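Local structure of protein PTHB1 (Homo sapiens, 4YD8) at residues A261-F273 with R282-P296. The protein forms part of the BBSome, a coat complex thought to sort specific membrane proteins to the primary cilium and required for ciliogenesis. Sequence-based numbering, arbitrary orientation.
Sequences ASSVFVLGERNFF and RFMKKLDWSPSCFLP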
ATOM      1  N   ALA A 261       9.946   5.233  17.146  1.00 80.63           N
ATOM      2  CA  ALA A 261      11.154   4.748  16.475  1.00 82.53           C
ATOM      3  C   ALA A 261      10.819   4.007  15.184  1.00 73.88           C
ATOM      4  O   ALA A 261      10.087   3.013  15.195  1.00 81.84           O
ATOM      5  CB  ALA A 261      11.957   3.853  17.405  1.00 89.48           C
ATOM      6  N   SER A 262      11.381   4.489  14.079  1.00 58.23           N
ATOM      7  CA  SER A 262      11.023   4.028  12.738  1.00 58.35           C
ATOM      8  C   SER A 262      11.561   2.625  12.410  1.00 59.01           C
ATOM      9  O   SER A 262      12.631   2.224  12.886  1.00 65.30           O
ATOM     10  CB  SER A 262      11.527   5.047  11.705  1.00 62.96           C
ATOM     11  OG  SER A 262      10.894   4.881  10.449  1.00 65.07           O
ATOM     12  N   SER A 263      10.810   1.877  11.601  1.00 40.32           N
ATOM     13  CA  SER A 263      11.224   0.533  11.215  1.00 35.88           C
ATOM     14  C   SER A 263      10.979   0.250   9.739  1.00 30.91           C
ATOM     15  O   SER A 263       9.938   0.604   9.175  1.00 31.10           O
ATOM     16  CB  SER A 263      10.494  -0.524  12.048  1.00 43.69           C
ATOM     17  OG  SER A 263      10.951  -0.559  13.385  1.00 43.72           O
ATOM     18  N   VAL A 264      11.949  -0.414   9.129  1.00 26.35           N
ATOM     19  CA  VAL A 264      11.841  -0.869   7.755  1.00 26.19           C
ATOM     20  C   VAL A 264      11.431  -2.332   7.735  1.00 28.17           C
ATOM     21  O   VAL A 264      12.212  -3.191   8.124  1.00 30.79           O
ATOM     22  CB  VAL A 264      13.180  -0.723   7.008  1.00 25.24           C
ATOM     23  CG1 VAL A 264      13.038  -1.227   5.591  1.00 26.05           C
ATOM     24  CG2 VAL A 264      13.646   0.730   7.041  1.00 31.13           C
ATOM     25  N   PHE A 265      10.213  -2.640   7.312  1.00 21.60           N
ATOM     26  CA  PHE A 265       9.833  -4.053   7.272  1.00 22.01           C
ATOM     27  C   PHE A 265       9.993  -4.590   5.868  1.00 22.14           C
ATOM     28  O   PHE A 265       9.594  -3.930   4.902  1.00 23.84           O
ATOM     29  CB  PHE A 265       8.405  -4.246   7.765  1.00 21.70           C
ATOM     30  CG  PHE A 265       8.269  -4.083   9.241  1.00 25.31           C
ATOM     31  CD1 PHE A 265       8.152  -2.825   9.804  1.00 30.18           C
ATOM     32  CD2 PHE A 265       8.292  -5.187  10.068  1.00 28.80           C
ATOM     33  CE1 PHE A 265       8.034  -2.683  11.183  1.00 32.54           C
ATOM     34  CE2 PHE A 265       8.162  -5.046  11.431  1.00 33.16           C
ATOM     35  CZ  PHE A 265       8.053  -3.797  11.980  1.00 27.50           C
ATOM     36  N   VAL A 266      10.600  -5.775   5.760  1.00 22.92           N
ATOM     37  CA  VAL A 266      10.767  -6.434   4.476  1.00 22.26           C
ATOM     38  C   VAL A 266      10.122  -7.813   4.498  1.00 21.29           C
ATOM     39  O   VAL A 266      10.397  -8.640   5.378  1.00 22.21           O
ATOM     40  CB  VAL A 266      12.252  -6.565   4.082  1.00 22.98           C
ATOM     41  CG1 VAL A 266      12.365  -7.201   2.689  1.00 22.75           C
ATOM     42  CG2 VAL A 266      12.905  -5.180   4.091  1.00 25.45           C
ATOM     43  N   LEU A 267       9.219  -8.032   3.552  1.00 20.02           N
ATOM     44  CA  LEU A 267       8.632  -9.347   3.356  1.00 25.16           C
ATOM     45  C   LEU A 267       9.421 -10.108   2.302  1.00 26.13           C
ATOM     46  O   LEU A 267       9.317  -9.801   1.120  1.00 26.07           O
ATOM     47  CB  LEU A 267       7.177  -9.247   2.913  1.00 22.74           C
ATOM     48  CG  LEU A 267       6.470 -10.608   2.785  1.00 22.38           C
ATOM     49  CD1 LEU A 267       6.364 -11.289   4.165  1.00 24.77           C
ATOM     50  CD2 LEU A 267       5.080 -10.451   2.149  1.00 26.66           C
ATOM     51  N   GLY A 268      10.196 -11.100   2.729  1.00 23.46           N
ATOM     52  CA  GLY A 268      10.947 -11.922   1.797  1.00 25.51           C
ATOM     53  C   GLY A 268      10.156 -13.163   1.429  1.00 27.90           C
ATOM     54  O   GLY A 268       9.096 -13.425   1.998  1.00 26.60           O
ATOM     55  N   GLU A 269      10.658 -13.934   0.475  1.00 25.43           N
ATOM     56  CA  GLU A 269      10.016 -15.183   0.088  0.51 30.57           C
ATOM     57  C   GLU A 269      10.097 -16.222   1.201  1.00 30.71           C
ATOM     58  O   GLU A 269       9.269 -17.127   1.274  1.00 35.11           O
ATOM     59  CB  GLU A 269      10.654 -15.745  -1.193  0.51 34.40           C
ATOM     60  CG  GLU A 269      10.398 -14.908  -2.438  0.51 31.56           C
ATOM     61  CD  GLU A 269      10.973 -15.537  -3.698  0.51 39.57           C
ATOM     62  OE1 GLU A 269      11.889 -16.379  -3.588  0.51 47.28           O
ATOM     63  OE2 GLU A 269      10.505 -15.193  -4.801  0.51 34.59           O
ATOM     64  N   ARG A 270      11.105 -16.096   2.063  1.00 28.36           N
ATOM     65  CA  ARG A 270      11.349 -17.111   3.100  1.00 33.08           C
ATOM     66  C   ARG A 270      11.361 -16.553   4.523  1.00 37.18           C
ATOM     67  O   ARG A 270      11.191 -17.293   5.501  1.00 36.00           O
ATOM     68  CB  ARG A 270      12.688 -17.819   2.851  1.00 37.83           C
ATOM     69  CG  ARG A 270      12.810 -18.526   1.511  1.00 42.25           C
ATOM     70  CD  ARG A 270      14.087 -19.376   1.466  1.00 50.90           C
ATOM     71  NE  ARG A 270      15.245 -18.668   0.917  1.00 58.06           N
ATOM     72  CZ  ARG A 270      15.407 -18.376  -0.374  1.00 65.93           C
ATOM     73  NH1 ARG A 270      14.476 -18.718  -1.259  1.00 73.44           N
ATOM     74  NH2 ARG A 270      16.499 -17.740  -0.786  1.00 56.45           N
ATOM     75  N   ASN A 271      11.610 -15.255   4.634  1.00 33.51           N
ATOM     76  CA  ASN A 271      11.771 -14.621   5.931  1.00 30.77           C
ATOM     77  C   ASN A 271      11.081 -13.279   5.975  1.00 28.47           C
ATOM     78  O   ASN A 271      10.824 -12.648   4.950  1.00 30.46           O
ATOM     79  CB  ASN A 271      13.259 -14.442   6.276  1.00 31.27           C
ATOM     80  CG  ASN A 271      13.982 -15.759   6.471  1.00 32.01           C
ATOM     81  OD1 ASN A 271      14.083 -16.266   7.587  1.00 31.35           O
ATOM     82  ND2 ASN A 271      14.512 -16.313   5.383  1.00 34.23           N
ATOM     83  N   PHE A 272      10.800 -12.843   7.185  1.00 23.44           N
ATOM     84  CA  PHE A 272      10.234 -11.542   7.432  1.00 25.01           C
ATOM     85  C   PHE A 272      11.266 -10.782   8.274  1.00 22.01           C
ATOM     86  O   PHE A 272      11.789 -11.320   9.261  1.00 23.04           O
ATOM     87  CB  PHE A 272       8.860 -11.764   8.102  1.00 36.82           C
ATOM     88  CG  PHE A 272       8.373 -10.662   8.976  1.00 29.85           C
ATOM     89  CD1 PHE A 272       8.102  -9.412   8.460  1.00 38.87           C
ATOM     90  CD2 PHE A 272       8.044 -10.922  10.297  1.00 39.10           C
ATOM     91  CE1 PHE A 272       7.590  -8.409   9.274  1.00 35.84           C
ATOM     92  CE2 PHE A 272       7.528  -9.939  11.109  1.00 31.90           C
ATOM     93  CZ  PHE A 272       7.302  -8.677  10.601  1.00 36.14           C
ATOM     94  N   PHE A 273      11.590  -9.562   7.857  1.00 22.76           N
ATOM     95  CA  PHE A 273      12.626  -8.762   8.508  1.00 22.41           C
ATOM     96  C   PHE A 273      12.091  -7.446   9.068  1.00 24.92           C
ATOM     97  O   PHE A 273      11.283  -6.768   8.433  1.00 25.31           O
ATOM     98  CB  PHE A 273      13.755  -8.410   7.522  1.00 23.15           C
ATOM     99  CG  PHE A 273      14.408  -9.593   6.860  1.00 24.77           C
ATOM    100  CD1 PHE A 273      13.824 -10.208   5.759  1.00 26.06           C
ATOM    101  CD2 PHE A 273      15.652 -10.051   7.297  1.00 26.70           C
ATOM    102  CE1 PHE A 273      14.460 -11.304   5.116  1.00 24.97           C
ATOM    103  CE2 PHE A 273      16.296 -11.122   6.659  1.00 28.43           C
ATOM    104  CZ  PHE A 273      15.691 -11.758   5.584  1.00 29.47           C
ATOM    105  N   ARG A 282      16.861  -5.502  13.142  1.00 23.24           N
ATOM    106  CA  ARG A 282      16.347  -5.414  14.503  0.60 23.67           C
ATOM    107  C   ARG A 282      15.826  -6.795  14.928  1.00 25.55           C
ATOM    108  O   ARG A 282      16.153  -7.286  16.007  1.00 25.15           O
ATOM    109  CB  ARG A 282      15.245  -4.347  14.606  0.60 23.41           C
ATOM    110  CG  ARG A 282      14.814  -4.025  16.045  0.60 33.85           C
ATOM    111  CD  ARG A 282      13.654  -3.018  16.090  0.60 42.47           C
ATOM    112  NE  ARG A 282      14.081  -1.621  15.976  0.60 46.39           N
ATOM    113  CZ  ARG A 282      13.777  -0.826  14.954  0.60 41.81           C
ATOM    114  NH1 ARG A 282      13.054  -1.288  13.949  0.60 39.95           N
ATOM    115  NH2 ARG A 282      14.195   0.430  14.933  0.60 45.98           N
ATOM    116  N   PHE A 283      15.013  -7.410  14.076  1.00 24.20           N
ATOM    117  CA  PHE A 283      14.683  -8.827  14.265  1.00 23.08           C
ATOM    118  C   PHE A 283      14.307  -9.458  12.929  1.00 28.00           C
ATOM    119  O   PHE A 283      14.029  -8.760  11.943  1.00 26.37           O
ATOM    120  CB  PHE A 283      13.565  -9.037  15.320  1.00 23.34           C
ATOM    121  CG  PHE A 283      12.203  -8.512  14.919  1.00 25.52           C
ATOM    122  CD1 PHE A 283      11.446  -9.148  13.945  1.00 24.46           C
ATOM    123  CD2 PHE A 283      11.654  -7.415  15.574  1.00 26.60           C
ATOM    124  CE1 PHE A 283      10.187  -8.671  13.593  1.00 25.91           C
ATOM    125  CE2 PHE A 283      10.399  -6.935  15.222  1.00 26.78           C
ATOM    126  CZ  PHE A 283       9.671  -7.567  14.235  1.00 23.56           C
HETATM  127  N   MSE A 284      14.319 -10.782  12.884  1.00 23.35           N
HETATM  128  CA  MSE A 284      13.872 -11.486  11.694  0.73 22.50           C
HETATM  129  C   MSE A 284      13.259 -12.813  12.100  1.00 22.99           C
HETATM  130  O   MSE A 284      13.531 -13.334  13.185  1.00 23.74           O
HETATM  131  CB  MSE A 284      15.036 -11.695  10.711  0.73 25.92           C
HETATM  132  CG  MSE A 284      16.009 -12.744  11.160  0.73 23.73           C
HETATM  133 SE   MSE A 284      17.478 -12.997   9.870  0.73 32.20          SE
HETATM  134  CE  MSE A 284      16.451 -13.878   8.498  0.73 24.25           C
ATOM    135  N   LYS A 285      12.406 -13.337  11.235  1.00 23.63           N
ATOM    136  CA  LYS A 285      11.639 -14.525  11.509  1.00 26.49           C
ATOM    137  C   LYS A 285      11.517 -15.375  10.248  1.00 24.61           C
ATOM    138  O   LYS A 285      11.060 -14.876   9.219  1.00 24.66           O
ATOM    139  CB  LYS A 285      10.248 -14.117  12.008  1.00 28.43           C
ATOM    140  CG  LYS A 285       9.170 -15.171  11.848  1.00 39.62           C
ATOM    141  CD  LYS A 285       9.350 -16.287  12.838  1.00 49.42           C
ATOM    142  CE  LYS A 285       8.027 -17.015  13.065  1.00 54.54           C
ATOM    143  NZ  LYS A 285       8.204 -18.084  14.073  1.00 57.04           N
ATOM    144  N   LYS A 286      11.916 -16.645  10.330  1.00 25.35           N
ATOM    145  CA  LYS A 286      11.689 -17.578   9.236  0.54 26.20           C
ATOM    146  C   LYS A 286      10.206 -17.903   9.143  1.00 30.12           C
ATOM    147  O   LYS A 286       9.575 -18.241  10.132  1.00 27.46           O
ATOM    148  CB  LYS A 286      12.502 -18.858   9.427  0.54 26.41           C
ATOM    149  CG  LYS A 286      12.157 -19.962   8.438  0.54 31.81           C
ATOM    150  CD  LYS A 286      13.122 -21.135   8.538  0.54 33.26           C
ATOM    151  CE  LYS A 286      12.845 -22.173   7.455  0.54 38.24           C
ATOM    152  NZ  LYS A 286      12.832 -21.549   6.100  0.54 40.39           N
ATOM    153  N   LEU A 287       9.650 -17.792   7.947  1.00 24.58           N
ATOM    154  CA  LEU A 287       8.238 -18.084   7.761  1.00 33.22           C
ATOM    155  C   LEU A 287       8.042 -19.566   7.436  1.00 34.58           C
ATOM    156  O   LEU A 287       8.803 -20.137   6.675  1.00 36.98           O
ATOM    157  CB  LEU A 287       7.672 -17.194   6.661  1.00 33.44           C
ATOM    158  CG  LEU A 287       7.679 -15.707   7.043  1.00 37.79           C
ATOM    159  CD1 LEU A 287       7.304 -14.869   5.850  1.00 41.88           C
ATOM    160  CD2 LEU A 287       6.734 -15.434   8.196  1.00 36.49           C
ATOM    161  N   ASP A 288       7.022 -20.181   8.027  1.00 39.37           N
ATOM    162  CA  ASP A 288       6.773 -21.607   7.838  1.00 50.08           C
ATOM    163  C   ASP A 288       5.871 -21.892   6.635  1.00 49.26           C
ATOM    164  O   ASP A 288       5.560 -23.046   6.342  1.00 46.40           O
ATOM    165  CB  ASP A 288       6.156 -22.199   9.106  1.00 59.04           C
ATOM    166  CG  ASP A 288       7.145 -22.272  10.252  1.00 68.11           C
ATOM    167  OD1 ASP A 288       8.350 -22.487   9.986  1.00 70.50           O
ATOM    168  OD2 ASP A 288       6.721 -22.109  11.416  1.00 72.10           O
ATOM    169  N   TRP A 289       5.450 -20.829   5.955  1.00 41.63           N
ATOM    170  CA  TRP A 289       4.554 -20.906   4.803  1.00 42.95           C
ATOM    171  C   TRP A 289       4.963 -19.808   3.823  1.00 41.96           C
ATOM    172  O   TRP A 289       5.451 -18.770   4.259  1.00 44.32           O
ATOM    173  CB  TRP A 289       3.090 -20.748   5.222  1.00 20.00           C
ATOM    174  N   SER A 290       4.771 -20.022   2.520  1.00 37.35           N
ATOM    175  CA  SER A 290       5.075 -18.994   1.516  1.00 35.39           C
ATOM    176  C   SER A 290       4.130 -17.798   1.634  1.00 30.96           C
ATOM    177  O   SER A 290       2.927 -17.943   1.438  1.00 30.82           O
ATOM    178  CB  SER A 290       4.982 -19.555   0.099  1.00 37.48           C
ATOM    179  OG  SER A 290       5.924 -20.593  -0.102  1.00 49.38           O
ATOM    180  N   PRO A 291       4.674 -16.610   1.922  1.00 33.11           N
ATOM    181  CA  PRO A 291       3.780 -15.453   2.056  1.00 26.27           C
ATOM    182  C   PRO A 291       3.299 -14.909   0.708  1.00 32.38           C
ATOM    183  O   PRO A 291       3.957 -15.094  -0.326  1.00 29.73           O
ATOM    184  CB  PRO A 291       4.652 -14.419   2.775  1.00 23.94           C
ATOM    185  CG  PRO A 291       6.072 -14.759   2.272  1.00 29.05           C
ATOM    186  CD  PRO A 291       6.076 -16.278   2.230  1.00 31.36           C
ATOM    187  N   SER A 292       2.150 -14.243   0.732  1.00 26.55           N
ATOM    188  CA  SER A 292       1.641 -13.556  -0.446  1.00 29.42           C
ATOM    189  C   SER A 292       1.648 -12.046  -0.243  1.00 30.31           C
ATOM    190  O   SER A 292       1.818 -11.303  -1.200  1.00 27.57           O
ATOM    191  CB  SER A 292       0.232 -14.032  -0.777  1.00 32.65           C
ATOM    192  OG  SER A 292      -0.606 -13.865   0.351  1.00 38.97           O
ATOM    193  N   CYS A 293       1.461 -11.590   0.994  1.00 25.03           N
ATOM    194  CA  CYS A 293       1.430 -10.158   1.253  1.00 23.94           C
ATOM    195  C   CYS A 293       1.549  -9.884   2.744  1.00 21.82           C
ATOM    196  O   CYS A 293       1.445 -10.805   3.558  1.00 23.70           O
ATOM    197  CB  CYS A 293       0.129  -9.551   0.715  1.00 24.10           C
ATOM    198  SG  CYS A 293      -1.329 -10.193   1.591  1.00 31.21           S
ATOM    199  N   PHE A 294       1.738  -8.623   3.123  1.00 18.29           N
ATOM    200  CA  PHE A 294       1.854  -8.307   4.559  1.00 19.91           C
ATOM    201  C   PHE A 294       1.543  -6.850   4.857  1.00 22.96           C
ATOM    202  O   PHE A 294       1.392  -6.032   3.940  1.00 21.62           O
ATOM    203  CB  PHE A 294       3.256  -8.782   5.028  1.00 26.40           C
ATOM    204  CG  PHE A 294       4.383  -7.762   4.932  1.00 24.04           C
ATOM    205  CD1 PHE A 294       4.450  -6.839   3.881  1.00 23.03           C
ATOM    206  CD2 PHE A 294       5.329  -7.674   5.954  1.00 23.52           C
ATOM    207  CE1 PHE A 294       5.504  -5.897   3.806  1.00 25.06           C
ATOM    208  CE2 PHE A 294       6.405  -6.782   5.864  1.00 26.65           C
ATOM    209  CZ  PHE A 294       6.474  -5.874   4.812  1.00 25.58           C
ATOM    210  N   LEU A 295       1.386  -6.547   6.141  1.00 20.97           N
ATOM    211  CA  LEU A 295       1.128  -5.194   6.593  1.00 24.51           C
ATOM    212  C   LEU A 295       1.435  -5.071   8.080  1.00 21.77           C
ATOM    213  O   LEU A 295       0.644  -5.528   8.911  1.00 23.81           O
ATOM    214  CB  LEU A 295      -0.342  -4.791   6.347  1.00 21.99           C
ATOM    215  CG  LEU A 295      -0.609  -3.338   6.752  1.00 26.05           C
ATOM    216  CD1 LEU A 295      -0.078  -2.390   5.675  1.00 28.64           C
ATOM    217  CD2 LEU A 295      -2.081  -3.089   7.039  1.00 29.16           C
ATOM    218  N   PRO A 296       2.580  -4.451   8.425  1.00 24.52           N
ATOM    219  CA  PRO A 296       2.804  -3.991   9.803  1.00 23.16           C
ATOM    220  C   PRO A 296       1.784  -2.898  10.090  1.00 26.31           C
ATOM    221  O   PRO A 296       1.859  -1.862   9.421  1.00 24.56           O
ATOM    222  CB  PRO A 296       4.233  -3.416   9.783  1.00 22.39           C
ATOM    223  CG  PRO A 296       4.829  -3.871   8.470  1.00 27.05           C
ATOM    224  CD  PRO A 296       3.671  -4.044   7.523  1.00 26.12           C
TER
HETATM  225  O   HOH W   1      15.016   2.437  13.409  1.00 48.22           O
HETATM  226  O   HOH W   2       8.072 -18.124  -0.853  1.00 54.13           O
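Leu267 lays its CB over the centre of the Phe294 ring, 3.6 Å from the ring centroid and almost on the ring normal. CG of Leu267 lies anti to the backbone N (chi1 -176°), which sends the two methyls past the ring toward strand 291-298. CD2 reaches the backbone of Cys293, and CD1 meets Pro291 CB at 3.8 Å. Pro296 CD sits over the opposite face of Phe294, so the ring is sandwiched. Its rim is used too: Phe272 CE1 comes in plane to Phe294 CE2 at 4.0 Å, the two side chains crossing at about a right angle. Replacing Phe294 by alanine is likely to open a gap between Leu267 CB and Pro296 CD and leave Phe272 CE1 without its partner. Pro296 CG also makes a CH-pi contact over one face of Phe265.

The N-terminal domain of PTHB1 is a seven-bladed beta-propeller. Strands 263-268, 271-275 and 281-286 belong to one four-stranded blade, and strand 291-298 starts the next sheet, whose strand 306-311 also touches Phe272 and Leu287. Within the first blade, Phe272 and Lys285 form an antiparallel hydrogen-bonded pair, Phe272 N to Lys285 O and Lys285 N to Phe272 O, both 2.9 Å. Leu287 N continues the ladder to Arg270 O. On the Phe272 side of the sheet, Phe283 turns its edge to the Phe272 face in an offset T-shaped stack, planes at 68°. The other side carries Phe273, where selenomethionine Met284, in one of two conformers, makes an oblique Met-aromatic contact. Beside it, Asn271 ND2 is hydrogen-bonded to Glu247.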